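Protein-L-isoaspartate O-methyltransferase beta-aspartate methyltransferase (Plasmodium falciparum, PDB 2PBF) probably transfers a methyl group from S-adenosyl-L-methionine to L-isoaspartyl residues in damaged proteins, starting their repair, and is seen here with the product S-adenosyl-L-homocysteine bound. Local coordinates at residues Ser14-Leu19 with Gly23-Asp28; Asn32-Val37 with Leu69-Leu74; Ser173-Ile178 with Gly187-Pro192. One frame throughout, in Å; residues are numbered along the deposited sequence.

Contact 1 of 3, residues Ser14-Leu19 with Gly23-Asp28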
loop_
_atom_site.group_PDB
_atom_site.type_symbol
_atom_site.label_atom_id
_atom_site.label_comp_id
_atom_site.label_asym_id
_atom_site.label_seq_id
_atom_site.Cartn_x
_atom_site.Cartn_y
_atom_site.Cartn_z
ATOM N N SER A 14 7.809 -19.667 3.976
ATOM C CA SER A 14 7.098 -20.713 3.288
ATOM C C SER A 14 5.827 -20.177 2.627
ATOM O O SER A 14 5.447 -20.626 1.548
ATOM C CB SER A 14 6.799 -21.863 4.241
ATOM O OG SER A 14 7.983 -22.584 4.581
ATOM N N LEU A 15 5.200 -19.186 3.248
ATOM C CA LEU A 15 4.100 -18.467 2.592
ATOM C C LEU A 15 4.548 -17.879 1.255
ATOM O O LEU A 15 3.870 -18.022 0.255
ATOM C CB LEU A 15 3.531 -17.361 3.516
ATOM C CG LEU A 15 2.554 -16.341 2.888
ATOM C CD1 LEU A 15 1.339 -16.997 2.164
ATOM C CD2 LEU A 15 2.110 -15.372 3.940
ATOM N N LEU A 16 5.706 -17.232 1.256
ATOM C CA LEU A 16 6.226 -16.545 0.084
ATOM C C LEU A 16 6.635 -17.501 -1.034
ATOM O O LEU A 16 6.421 -17.236 -2.225
ATOM C CB LEU A 16 7.390 -15.624 0.499
ATOM C CG LEU A 16 7.041 -14.441 1.426
ATOM C CD1 LEU A 16 8.236 -13.518 1.503
ATOM C CD2 LEU A 16 5.838 -13.646 0.940
ATOM N N GLU A 17 7.186 -18.630 -0.617
ATOM C CA GLU A 17 7.467 -19.754 -1.500
ATOM C C GLU A 17 6.211 -20.359 -2.121
ATOM O O GLU A 17 6.258 -20.790 -3.259
ATOM C CB GLU A 17 8.260 -20.819 -0.733
ATOM C CG GLU A 17 9.710 -20.443 -0.505
ATOM C CD GLU A 17 10.487 -20.302 -1.818
ATOM O OE1 GLU A 17 11.666 -19.866 -1.768
ATOM O OE2 GLU A 17 9.924 -20.643 -2.894
ATOM N N ASN A 18 5.101 -20.390 -1.374
ATOM C CA ASN A 18 3.803 -20.866 -1.891
ATOM C C ASN A 18 3.234 -19.949 -2.975
ATOM O O ASN A 18 2.781 -20.425 -4.017
ATOM C CB ASN A 18 2.784 -21.098 -0.750
ATOM C CG ASN A 18 1.329 -21.224 -1.254
ATOM O OD1 ASN A 18 0.553 -20.257 -1.213
ATOM N ND2 ASN A 18 0.965 -22.409 -1.728
ATOM N N LEU A 19 3.288 -18.637 -2.741
ATOM C CA LEU A 19 2.932 -17.634 -3.758
ATOM C C LEU A 19 3.796 -17.714 -5.026
ATOM O O LEU A 19 3.285 -17.548 -6.135
ATOM C CB LEU A 19 2.974 -16.214 -3.164
ATOM C CG LEU A 19 2.084 -15.919 -1.945
ATOM C CD1 LEU A 19 2.080 -14.426 -1.571
ATOM C CD2 LEU A 19 0.668 -16.427 -2.175
ATOM N N GLY A 23 2.815 -18.806 -8.777
ATOM C CA GLY A 23 3.086 -17.775 -9.773
ATOM C C GLY A 23 2.493 -16.413 -9.438
ATOM O O GLY A 23 2.337 -15.586 -10.321
ATOM N N ILE A 24 2.169 -16.203 -8.155
ATOM C CA ILE A 24 1.632 -14.942 -7.638
ATOM C C ILE A 24 2.796 -13.973 -7.443
ATOM O O ILE A 24 2.700 -12.793 -7.764
ATOM C CB ILE A 24 0.818 -15.175 -6.330
ATOM C CG1 ILE A 24 -0.489 -15.882 -6.676
ATOM C CG2 ILE A 24 0.553 -13.859 -5.578
ATOM C CD1 ILE A 24 -1.004 -16.801 -5.604
ATOM N N ILE A 25 3.896 -14.497 -6.926
ATOM C CA ILE A 25 5.168 -13.796 -6.945
ATOM C C ILE A 25 5.973 -14.336 -8.122
ATOM O O ILE A 25 6.228 -15.548 -8.182
ATOM C CB ILE A 25 5.926 -13.975 -5.610
ATOM C CG1 ILE A 25 5.200 -13.219 -4.493
ATOM C CG2 ILE A 25 7.386 -13.518 -5.736
ATOM C CD1 ILE A 25 5.657 -13.585 -3.114
ATOM N N ASP A 26 6.304 -13.439 -9.065
ATOM C CA ASP A 26 7.189 -13.709 -10.217
ATOM C C ASP A 26 8.249 -12.580 -10.358
ATOM O O ASP A 26 8.506 -12.070 -11.449
ATOM C CB ASP A 26 6.375 -13.857 -11.519
ATOM C CG ASP A 26 5.474 -12.636 -11.808
ATOM O OD1 ASP A 26 5.864 -11.488 -11.493
ATOM O OD2 ASP A 26 4.366 -12.826 -12.357
ATOM N N ASP A 27 8.854 -12.201 -9.235
ATOM C CA ASP A 27 9.765 -11.082 -9.175
ATOM C C ASP A 27 10.590 -11.247 -7.902
ATOM O O ASP A 27 10.050 -11.482 -6.811
ATOM C CB ASP A 27 8.967 -9.768 -9.179
ATOM C CG ASP A 27 9.842 -8.528 -9.353
ATOM O OD1 ASP A 27 9.682 -7.815 -10.359
ATOM O OD2 ASP A 27 10.658 -8.242 -8.461
ATOM N N ASP A 28 11.906 -11.141 -8.054
ATOM C CA ASP A 28 12.830 -11.304 -6.947
ATOM C C ASP A 28 12.721 -10.152 -5.956
ATOM O O ASP A 28 12.884 -10.360 -4.763
ATOM C CB ASP A 28 14.269 -11.390 -7.465
ATOM C CG ASP A 28 14.594 -12.732 -8.134
ATOM O OD1 ASP A 28 15.807 -12.981 -8.336
ATOM O OD2 ASP A 28 13.675 -13.531 -8.448
#
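Leu-19 and Ile-24 meet in a Schellman motif, the C-terminal end of helix 12-21 in the N-terminal part of the protein, and Ile-25 folds back on the same last turns. Gly-23 leaves the helix with positive phi (74°), which swings the chain round. Leu-19 O then receives two amides: Ile-24 N at 2.7 Å, tilted only 22° from the carbonyl plane, and Ile-25 N at 3.2 Å, standing above that plane. The apolar pair usual for this motif is also present, with Leu-19 CD2 3.8 Å from Ile-24 CD1. Ile-25 CD1 lies over the flank of the helix, 3.8 Å from Leu-19 CB and 4.1 Å from Leu-16 CD2. In Ile-25 CG1 stands anti to the carbonyl carbon (chi1 -69°) and CD1 continues outstretched, which carries this methyl back to the helix. Leu-16 also leans on Tyr-31 and Met-34 of helix 28-35, while Leu-19 touches Pro-64 and Ile-24 touches His-65, both of helix 64-74. Farther on, Asp-27 OD2 caps Val-30 N at the next helix. One carbonyl at the helix end thus satisfies two turn amides, and the two isoleucines lay hydrocarbon against the last turns of the helix.

Contact 2 of 3, residues Asn32-Val37 with Leu69-Leu74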
loop_
_atom_site.group_PDB
_atom_site.type_symbol
_atom_site.label_atom_id
_atom_site.label_comp_id
_atom_site.label_asym_id
_atom_site.label_seq_id
_atom_site.Cartn_x
_atom_site.Cartn_y
_atom_site.Cartn_z
ATOM N N ASN A 32 12.031 -10.467 -2.176
ATOM C CA ASN A 32 12.977 -9.980 -1.155
ATOM C C ASN A 32 12.377 -8.915 -0.250
ATOM O O ASN A 32 12.641 -8.892 0.943
ATOM C CB ASN A 32 14.311 -9.495 -1.762
ATOM C CG ASN A 32 15.012 -10.569 -2.604
ATOM O OD1 ASN A 32 15.039 -11.752 -2.240
ATOM N ND2 ASN A 32 15.586 -10.153 -3.727
ATOM N N THR A 33 11.556 -8.039 -0.820
ATOM C CA THR A 33 10.857 -7.019 -0.023
ATOM C C THR A 33 9.912 -7.657 0.990
ATOM O O THR A 33 10.009 -7.400 2.180
ATOM C CB THR A 33 10.076 -6.030 -0.932
ATOM O OG1 THR A 33 10.963 -5.485 -1.924
ATOM C CG2 THR A 33 9.454 -4.906 -0.095
ATOM N N MET A 34 8.988 -8.483 0.506
ATOM C CA MET A 34 8.056 -9.179 1.384
ATOM C C MET A 34 8.759 -10.081 2.405
ATOM O O MET A 34 8.330 -10.171 3.554
ATOM C CB MET A 34 7.031 -9.961 0.573
ATOM C CG MET A 34 6.085 -9.052 -0.238
ATOM S SD MET A 34 4.740 -9.910 -1.061
ATOM C CE MET A 34 3.632 -10.441 0.256
ATOM N N LEU A 35 9.843 -10.731 1.990
ATOM C CA LEU A 35 10.658 -11.545 2.911
ATOM C C LEU A 35 11.141 -10.721 4.104
ATOM O O LEU A 35 11.207 -11.208 5.228
ATOM C CB LEU A 35 11.845 -12.172 2.158
ATOM C CG LEU A 35 12.793 -13.065 2.991
ATOM C CD1 LEU A 35 12.043 -14.269 3.528
ATOM C CD2 LEU A 35 14.031 -13.481 2.189
ATOM N N GLN A 36 11.466 -9.454 3.847
ATOM C CA GLN A 36 11.894 -8.535 4.892
ATOM C C GLN A 36 10.776 -8.078 5.836
ATOM O O GLN A 36 11.054 -7.508 6.907
ATOM C CB GLN A 36 12.629 -7.335 4.270
ATOM C CG GLN A 36 13.980 -7.714 3.647
ATOM C CD GLN A 36 14.694 -6.533 3.012
ATOM O OE1 GLN A 36 15.358 -5.773 3.692
ATOM N NE2 GLN A 36 14.564 -6.388 1.697
ATOM N N VAL A 37 9.519 -8.334 5.457
ATOM C CA VAL A 37 8.367 -7.907 6.246
ATOM C C VAL A 37 7.459 -9.109 6.627
ATOM O O VAL A 37 6.593 -9.527 5.851
ATOM C CB VAL A 37 7.535 -6.777 5.508
ATOM C CG1 VAL A 37 6.522 -6.180 6.446
ATOM C CG2 VAL A 37 8.454 -5.670 4.971
ATOM N N LEU A 69 0.614 -8.772 -5.506
ATOM C CA LEU A 69 0.228 -8.289 -6.815
ATOM C C LEU A 69 0.378 -6.764 -6.919
ATOM O O LEU A 69 0.911 -6.255 -7.903
ATOM C CB LEU A 69 -1.200 -8.733 -7.151
ATOM C CG LEU A 69 -1.989 -7.877 -8.158
ATOM C CD1 LEU A 69 -1.596 -8.138 -9.628
ATOM C CD2 LEU A 69 -3.446 -8.127 -7.963
ATOM N N SER A 70 -0.064 -6.043 -5.895
ATOM C CA SER A 70 0.056 -4.595 -5.895
ATOM C C SER A 70 1.520 -4.161 -5.854
ATOM O O SER A 70 1.922 -3.201 -6.526
ATOM C CB SER A 70 -0.729 -4.002 -4.722
ATOM O OG SER A 70 -2.114 -4.069 -4.985
ATOM N N LEU A 71 2.312 -4.876 -5.061
ATOM C CA LEU A 71 3.707 -4.571 -4.908
ATOM C C LEU A 71 4.436 -4.818 -6.228
ATOM O O LEU A 71 5.338 -4.065 -6.584
ATOM C CB LEU A 71 4.307 -5.419 -3.791
ATOM C CG LEU A 71 5.505 -4.966 -2.955
ATOM C CD1 LEU A 71 5.301 -3.580 -2.314
ATOM C CD2 LEU A 71 5.797 -6.009 -1.864
ATOM N N LYS A 72 4.037 -5.875 -6.932
ATOM C CA LYS A 72 4.567 -6.187 -8.266
ATOM C C LYS A 72 4.331 -5.033 -9.233
ATOM O O LYS A 72 5.248 -4.612 -9.909
ATOM C CB LYS A 72 3.930 -7.466 -8.800
ATOM C CG LYS A 72 4.173 -7.778 -10.288
ATOM C CD LYS A 72 3.071 -8.705 -10.822
ATOM C CE LYS A 72 3.389 -9.249 -12.248
ATOM N NZ LYS A 72 3.371 -8.171 -13.318
ATOM N N ARG A 73 3.112 -4.497 -9.251
ATOM C CA ARG A 73 2.752 -3.446 -10.199
ATOM C C ARG A 73 3.536 -2.175 -9.932
ATOM O O ARG A 73 3.774 -1.365 -10.840
ATOM C CB ARG A 73 1.257 -3.131 -10.160
ATOM C CG ARG A 73 0.303 -4.299 -10.359
ATOM C CD ARG A 73 0.612 -5.119 -11.598
ATOM N NE ARG A 73 0.522 -4.337 -12.818
ATOM C CZ ARG A 73 0.268 -4.844 -14.026
ATOM N NH1 ARG A 73 0.038 -6.139 -14.185
ATOM N NH2 ARG A 73 0.231 -4.039 -15.075
ATOM N N LEU A 74 3.907 -1.985 -8.669
ATOM C CA LEU A 74 4.586 -0.765 -8.249
ATOM C C LEU A 74 6.099 -0.948 -8.131
ATOM O O LEU A 74 6.807 -0.010 -7.806
ATOM C CB LEU A 74 3.996 -0.275 -6.912
ATOM C CG LEU A 74 2.585 0.311 -6.948
ATOM C CD1 LEU A 74 2.044 0.514 -5.565
ATOM C CD2 LEU A 74 2.523 1.595 -7.756
#
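Met-34 and Leu-71 pack helix 28-35 against helix 64-74, which itself lies on the Rossmann-like sheet of this methyltransferase. The tight part is small and wholly apolar: Leu-71 CD2 presses to 3.5 Å of Met-34 CG, closer than usual for two carbons, and lies 4.1 Å from Met-34 SD. The two chains run side by side, headed opposite ways. Leu-71 CG is roughly anti to the backbone N (chi1 -152°), which turns the branch, with CD2 leading, toward the methionine, whereas the methionine chain runs straight to the sulfur and bends only there. Thr-33 CG2 touches the same leucine methyl more lightly, at 4.2 Å; its OG1 is bound to Asp-29 O, one turn back in its own helix. Behind the leucine, Ser-70 and Leu-74 rest on Ile-190 of strand 187-195, and Met-34 also meets Tyr-93 of helix 93-101. No hydrogen bond crosses between the two segments; the contact is purely van der Waals. On the solvent side, Asn-32 and Gln-36 are exposed and stay clear of segment 69-74. There Asn-32 O accepts two bonds from opposite faces of its plane, one from Gln-36 N and one from Gln-36 NE2, each 3.2 Å long.

Contact 3 of 3, residues Ser173-Ile178 with Gly187-Pro192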
loop_
_atom_site.group_PDB
_atom_site.type_symbol
_atom_site.label_atom_id
_atom_site.label_comp_id
_atom_site.label_asym_id
_atom_site.label_seq_id
_atom_site.Cartn_x
_atom_site.Cartn_y
_atom_site.Cartn_z
ATOM N N SER A 173 -15.723 4.316 -5.545
ATOM C CA SER A 173 -16.893 4.449 -6.434
ATOM C C SER A 173 -16.496 5.026 -7.793
ATOM O O SER A 173 -17.090 4.689 -8.822
ATOM C CB SER A 173 -17.992 5.288 -5.766
ATOM O OG SER A 173 -17.553 6.597 -5.449
ATOM N N GLU A 174 -15.491 5.904 -7.780
ATOM C CA GLU A 174 -14.873 6.452 -9.000
ATOM C C GLU A 174 -13.472 6.987 -8.681
ATOM O O GLU A 174 -13.151 7.206 -7.511
ATOM C CB GLU A 174 -15.758 7.530 -9.665
ATOM C CG GLU A 174 -15.831 8.877 -8.935
ATOM C CD GLU A 174 -16.838 8.894 -7.794
ATOM O OE1 GLU A 174 -18.024 8.547 -8.021
ATOM O OE2 GLU A 174 -16.447 9.270 -6.665
ATOM N N LEU A 175 -12.661 7.188 -9.727
ATOM C CA LEU A 175 -11.255 7.610 -9.630
ATOM C C LEU A 175 -11.111 8.969 -8.970
ATOM O O LEU A 175 -11.426 9.981 -9.594
ATOM C CB LEU A 175 -10.635 7.691 -11.031
ATOM C CG LEU A 175 -9.120 7.572 -11.270
ATOM C CD1 LEU A 175 -8.691 8.591 -12.284
ATOM C CD2 LEU A 175 -8.260 7.699 -9.998
ATOM N N PRO A 176 -10.613 9.012 -7.718
ATOM C CA PRO A 176 -10.614 10.314 -7.068
ATOM C C PRO A 176 -9.584 11.230 -7.721
ATOM O O PRO A 176 -8.445 10.835 -7.932
ATOM C CB PRO A 176 -10.254 9.989 -5.611
ATOM C CG PRO A 176 -10.411 8.471 -5.491
ATOM C CD PRO A 176 -10.038 7.974 -6.843
ATOM N N GLU A 177 -10.009 12.436 -8.068
ATOM C CA GLU A 177 -9.177 13.369 -8.836
ATOM C C GLU A 177 -7.941 13.862 -8.061
ATOM O O GLU A 177 -6.886 14.088 -8.658
ATOM C CB GLU A 177 -10.047 14.524 -9.365
ATOM C CG GLU A 177 -9.440 15.361 -10.489
ATOM C CD GLU A 177 -8.844 14.538 -11.636
ATOM O OE1 GLU A 177 -9.289 13.385 -11.867
ATOM O OE2 GLU A 177 -7.915 15.058 -12.304
ATOM N N ILE A 178 -8.070 13.997 -6.742
ATOM C CA ILE A 178 -6.907 14.219 -5.869
ATOM C C ILE A 178 -5.763 13.230 -6.119
ATOM O O ILE A 178 -4.596 13.633 -6.226
ATOM C CB ILE A 178 -7.260 14.214 -4.354
ATOM C CG1 ILE A 178 -5.982 14.418 -3.548
ATOM C CG2 ILE A 178 -7.979 12.922 -3.923
ATOM C CD1 ILE A 178 -6.198 14.893 -2.152
ATOM N N GLY A 187 4.772 8.531 -12.700
ATOM C CA GLY A 187 4.326 7.799 -11.520
ATOM C C GLY A 187 3.240 6.806 -11.897
ATOM O O GLY A 187 2.542 6.997 -12.934
ATOM N N LYS A 188 3.114 5.746 -11.085
ATOM C CA LYS A 188 2.002 4.784 -11.164
ATOM C C LYS A 188 1.069 4.812 -9.951
ATOM O O LYS A 188 1.525 4.904 -8.803
ATOM C CB LYS A 188 2.524 3.362 -11.391
ATOM C CG LYS A 188 2.733 3.056 -12.860
ATOM C CD LYS A 188 3.748 1.985 -13.125
ATOM C CE LYS A 188 3.878 1.829 -14.646
ATOM N NZ LYS A 188 4.624 0.598 -15.012
ATOM N N LEU A 189 -0.233 4.709 -10.226
ATOM C CA LEU A 189 -1.296 4.637 -9.216
ATOM C C LEU A 189 -2.017 3.321 -9.457
ATOM O O LEU A 189 -2.445 3.037 -10.581
ATOM C CB LEU A 189 -2.302 5.772 -9.419
ATOM C CG LEU A 189 -3.253 6.461 -8.419
ATOM C CD1 LEU A 189 -4.251 7.318 -9.247
ATOM C CD2 LEU A 189 -4.017 5.580 -7.440
ATOM N N ILE A 190 -2.108 2.524 -8.408
ATOM C CA ILE A 190 -2.817 1.243 -8.385
ATOM C C ILE A 190 -4.051 1.419 -7.509
ATOM O O ILE A 190 -3.949 1.766 -6.344
ATOM C CB ILE A 190 -1.907 0.123 -7.793
ATOM C CG1 ILE A 190 -0.739 -0.190 -8.730
ATOM C CG2 ILE A 190 -2.716 -1.146 -7.403
ATOM C CD1 ILE A 190 -1.156 -0.741 -10.081
ATOM N N ILE A 191 -5.224 1.191 -8.081
ATOM C CA ILE A 191 -6.449 1.482 -7.365
ATOM C C ILE A 191 -7.615 0.621 -7.849
ATOM O O ILE A 191 -7.793 0.457 -9.046
ATOM C CB ILE A 191 -6.807 3.011 -7.482
ATOM C CG1 ILE A 191 -8.149 3.316 -6.825
ATOM C CG2 ILE A 191 -6.728 3.502 -8.955
ATOM C CD1 ILE A 191 -8.444 4.816 -6.700
ATOM N N PRO A 192 -8.403 0.053 -6.912
ATOM C CA PRO A 192 -9.648 -0.594 -7.367
ATOM C C PRO A 192 -10.748 0.449 -7.588
ATOM O O PRO A 192 -10.956 1.297 -6.736
ATOM C CB PRO A 192 -10.010 -1.528 -6.205
ATOM C CG PRO A 192 -8.784 -1.475 -5.240
ATOM C CD PRO A 192 -8.231 -0.094 -5.453
#
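The backbone at Leu-175 and Pro-176 is extended and passes segment 187-192 of strand 187-195 at a distance, the nearest CA atoms being those of Leu-175 and Ile-191, 8.1 Å apart, so side chains alone bridge the gap. Leu-189 and Ile-191, two residues apart on one strand, both point toward the extended chain. Ile-191 is outstretched: CG1 is anti to the backbone N (chi1 176°) and CD1 prolongs the line, bringing this methyl to 3.5 Å from Pro-176 CD. The proline thus meets the isoleucine with the ring carbon next to its nitrogen. Leu-175 sets out from the backbone beside the strand rather than at it, yet its CD2 comes down 4.1 Å from Leu-189 CD1, the two leucines lying at a slant to each other. That same CD2 approaches Ile-191 CD1 more loosely, at 4.4 Å. The contact belongs to a beta-alpha-beta crossover of the Rossmann-like fold, in which strand 163-168 leads through helix 177-182 to the neighbouring parallel strand 187-195. Pro-176 is the N-cap residue of that helix, and Leu-179, in its first turn, touches both Leu-189 and Ile-191. The intervening strand residue, Ile-190, points to the other face of the sheet, toward helix 64-74. Lys-188 and Ile-190 bond through their backbones to strand 163-168, and Leu-189 to Ile-204 of the antiparallel strand 198-205, whose side chain also touches Leu-175 and Ile-191. Polar groups gather at the start of 173-178, where Ser-173 OG makes a weak bond to Glu-174 OE2, an oxygen that also forms a salt bridge with Lys-226. The side chain of Pro-176 lies about 8 Å from the bound S-adenosyl-L-homocysteine.

How the contacts relate
From the N terminus the three contacts follow in series, none enclosing or crossing another. Contact 1 closes a turn with three residues between its segments and leads directly into helix 28-35. Contact 2 then closes a loop of 31 residues, bringing that helix to helix 64-74. Contacts 1 and 2 touch where Leu-16 CD1 lies 3.3 Å from Leu-35 N, and Asp-26 meets Lys-72. Contact 3 spans eight residues late in the chain, between the approach to helix 177-182 and strand 187-195. It meets contact 2 through the sheet, where Arg-73 CB packs 3.4 Å from Ile-190 CD1; contact 1, centred about 26 Å from its centre, does not touch it. Helix 64-74 therefore joins the N-terminal helices to the central sheet.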